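Local coordinates for beta-ketoacyl-[acyl-carrier-protein] synthase FabY (Pseudomonas aeruginosa, PDB 4CW4), which catalyses the condensation of acetyl-CoA with malonyl-ACP to give acetoacetyl-ACP, the primer that starts bacterial fatty acid biosynthesis, at residues D391-A396 with V418-Q423. Numbering follows the deposited sequence.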
ATOM      1  N   ASP A 391      16.434 -12.768  -7.538  1.00 11.79           N
ATOM      2  CA  ASP A 391      15.799 -11.740  -8.339  1.00 11.99           C
ATOM      3  C   ASP A 391      14.304 -11.847  -8.235  1.00 11.60           C
ATOM      4  O   ASP A 391      13.749 -12.955  -8.087  1.00 12.91           O
ATOM      5  CB  ASP A 391      16.145 -11.883  -9.823  1.00 13.36           C
ATOM      6  CG  ASP A 391      17.411 -11.120 -10.237  1.00 16.13           C
ATOM      7  OD1 ASP A 391      17.523  -9.880 -10.014  1.00 17.95           O
ATOM      8  OD2 ASP A 391      18.302 -11.784 -10.792  1.00 17.73           O
ATOM      9  N   VAL A 392      13.664 -10.690  -8.369  1.00 11.01           N
ATOM     10  CA  VAL A 392      12.257 -10.589  -8.691  1.00 10.39           C
ATOM     11  C   VAL A 392      12.125  -9.569  -9.798  1.00  9.77           C
ATOM     12  O   VAL A 392      12.670  -8.464  -9.710  1.00 12.35           O
ATOM     13  CB  VAL A 392      11.417 -10.118  -7.478  1.00 11.72           C
ATOM     14  CG1 VAL A 392       9.968  -9.781  -7.892  1.00 12.27           C
ATOM     15  CG2 VAL A 392      11.427 -11.181  -6.371  1.00 12.51           C
ATOM     16  N   PHE A 393      11.400  -9.945 -10.835  1.00 10.15           N
ATOM     17  CA  PHE A 393      11.110  -9.045 -11.941  1.00 10.39           C
ATOM     18  C   PHE A 393       9.636  -8.707 -11.979  1.00 10.28           C
ATOM     19  O   PHE A 393       8.770  -9.570 -11.817  1.00 10.27           O
ATOM     20  CB  PHE A 393      11.579  -9.663 -13.247  1.00 11.04           C
ATOM     21  CG  PHE A 393      13.068  -9.869 -13.288  1.00 11.37           C
ATOM     22  CD1 PHE A 393      13.934  -8.790 -13.372  1.00 12.65           C
ATOM     23  CD2 PHE A 393      13.601 -11.134 -13.187  1.00 12.16           C
ATOM     24  CE1 PHE A 393      15.305  -8.990 -13.361  1.00 13.62           C
ATOM     25  CE2 PHE A 393      14.967 -11.336 -13.182  1.00 12.79           C
ATOM     26  CZ  PHE A 393      15.818 -10.263 -13.284  1.00 13.65           C
ATOM     27  N   ILE A 394       9.373  -7.421 -12.183  1.00 10.66           N
ATOM     28  CA  ILE A 394       8.045  -6.859 -12.164  1.00 10.90           C
ATOM     29  C   ILE A 394       7.842  -6.051 -13.441  1.00 10.65           C
ATOM     30  O   ILE A 394       8.664  -5.201 -13.778  1.00 11.79           O
ATOM     31  CB  ILE A 394       7.883  -5.917 -10.951  1.00 12.12           C
ATOM     32  CG1 ILE A 394       7.922  -6.728  -9.644  1.00 13.91           C
ATOM     33  CG2 ILE A 394       6.600  -5.105 -11.055  1.00 13.05           C
ATOM     34  CD1 ILE A 394       8.041  -5.883  -8.361  1.00 14.19           C
ATOM     35  N   ASN A 395       6.752  -6.310 -14.142  1.00 10.63           N
ATOM     36  CA  ASN A 395       6.429  -5.614 -15.385  1.00 10.49           C
ATOM     37  C   ASN A 395       4.924  -5.436 -15.497  1.00 11.80           C
ATOM     38  O   ASN A 395       4.160  -6.385 -15.286  1.00 12.37           O
ATOM     39  CB  ASN A 395       6.919  -6.404 -16.603  1.00 11.22           C
ATOM     40  CG  ASN A 395       8.429  -6.468 -16.675  1.00 12.67           C
ATOM     41  OD1 ASN A 395       9.051  -7.404 -16.138  1.00 13.45           O
ATOM     42  ND2 ASN A 395       9.035  -5.468 -17.319  1.00 13.88           N
ATOM     43  N   ALA A 396       4.506  -4.226 -15.859  1.00 11.32           N
ATOM     44  CA  ALA A 396       3.100  -3.911 -16.078  1.00 11.42           C
ATOM     45  C   ALA A 396       2.692  -4.351 -17.494  1.00 11.55           C
ATOM     46  O   ALA A 396       3.474  -4.983 -18.210  1.00 12.00           O
ATOM     47  CB  ALA A 396       2.842  -2.420 -15.848  1.00 11.24           C
ATOM     48  N   VAL A 418      13.688 -16.508 -15.877  1.00 10.92           N
ATOM     49  CA  VAL A 418      14.383 -17.667 -16.405  1.00 11.68           C
ATOM     50  C   VAL A 418      15.800 -17.289 -16.885  1.00 11.53           C
ATOM     51  O   VAL A 418      16.771 -17.971 -16.546  1.00 13.22           O
ATOM     52  CB  VAL A 418      13.550 -18.367 -17.501  1.00 11.92           C
ATOM     53  CG1 VAL A 418      14.324 -19.536 -18.095  1.00 12.35           C
ATOM     54  CG2 VAL A 418      12.232 -18.887 -16.902  1.00 11.92           C
ATOM     55  N   ALA A 419      15.929 -16.190 -17.625  1.00 11.31           N
ATOM     56  CA  ALA A 419      17.238 -15.779 -18.109  1.00 12.07           C
ATOM     57  C   ALA A 419      18.176 -15.534 -16.928  1.00 12.29           C
ATOM     58  O   ALA A 419      19.365 -15.889 -16.984  1.00 13.25           O
ATOM     59  CB  ALA A 419      17.132 -14.522 -18.960  1.00 13.53           C
ATOM     60  N   SER A 420      17.661 -14.927 -15.860  1.00 11.96           N
ATOM     61  CA  SER A 420      18.509 -14.597 -14.721  1.00 11.63           C
ATOM     62  C   SER A 420      19.011 -15.878 -14.054  1.00 11.83           C
ATOM     63  O   SER A 420      20.171 -15.954 -13.635  1.00 13.12           O
ATOM     64  CB  SER A 420      17.791 -13.696 -13.720  1.00 11.82           C
ATOM     65  OG  SER A 420      16.804 -14.396 -12.991  1.00 12.47           O
ATOM     66  N   ALA A 421      18.140 -16.891 -13.988  1.00 11.66           N
ATOM     67  CA  ALA A 421      18.519 -18.159 -13.400  1.00 12.65           C
ATOM     68  C   ALA A 421      19.577 -18.859 -14.261  1.00 13.48           C
ATOM     69  O   ALA A 421      20.503 -19.465 -13.739  1.00 14.19           O
ATOM     70  CB  ALA A 421      17.291 -19.054 -13.196  1.00 13.20           C
ATOM     71  N   VAL A 422      19.438 -18.787 -15.580  1.00 13.07           N
ATOM     72  CA  VAL A 422      20.434 -19.382 -16.472  1.00 13.04           C
ATOM     73  C   VAL A 422      21.820 -18.806 -16.181  1.00 13.49           C
ATOM     74  O   VAL A 422      22.809 -19.527 -16.146  1.00 14.49           O
ATOM     75  CB  VAL A 422      20.051 -19.180 -17.956  1.00 13.93           C
ATOM     76  CG1 VAL A 422      21.202 -19.558 -18.883  1.00 13.93           C
ATOM     77  CG2 VAL A 422      18.802 -19.993 -18.303  1.00 14.64           C
ATOM     78  N   GLN A 423      21.897 -17.504 -15.929  1.00 13.99           N
ATOM     79  CA  GLN A 423      23.193 -16.902 -15.643  1.00 15.69           C
ATOM     80  C   GLN A 423      23.818 -17.449 -14.374  1.00 17.05           C
ATOM     81  O   GLN A 423      25.036 -17.492 -14.249  1.00 19.48           O
ATOM     82  CB  GLN A 423      23.068 -15.390 -15.504  1.00 17.44           C
ATOM     83  CG  GLN A 423      22.593 -14.690 -16.750  1.00 20.33           C
ATOM     84  CD  GLN A 423      22.915 -13.223 -16.711  1.00 23.83           C
ATOM     85  OE1 GLN A 423      22.017 -12.362 -16.727  1.00 25.47           O
ATOM     86  NE2 GLN A 423      24.205 -12.917 -16.658  1.00 24.18           N
TER
HETATM   87  O   HOH W   1      18.161 -14.607 -10.566  1.00 16.34           O
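Ser420 of helix 409-425 meets Asp391 and Phe393, two residues of strand 387-394. The CB bonds of all three point across the contact. Ser420 CB lies 3.5 Å from Asp391 OD2. Ser420 CB also lies 3.7 Å from Phe393 CE2, in the plane of the ring, so Ser420 meets the ring at its edge. One bond further on, Ser420 OG sits near the same plane, 3.6 Å from Phe393 CE2. With chi1 at 73°, OG stands between the backbone N and the carbonyl carbon of its own residue. From there it hydrogen-bonds to Ala417 O, one turn back in the same helix. No direct hydrogen bond joins residues 391-396 to 418-423. Ser420 OG is 3.7 Å from Asp391 OD2, and a water fills the role of link. It donates to Asp391 OD2 at 2.8 Å and to Ser420 OG at 2.8 Å. The same OD2 forms a salt bridge with Arg633 of the second subunit, so one carboxylate oxygen serves both the water and the dimer partner. Phe393 reaches the helix with CG anti to its carbonyl carbon (chi1 -63°), and its side chain also packs on Lys416. On the other side of the strand, Val392 rests on Leu290 and Ile297 of helix 288-301. The strand therefore runs between two helices, with a small serine facing it from one of them. This is helix-on-sheet packing in the layered alpha-beta core of the thiolase fold, here at the dimer interface.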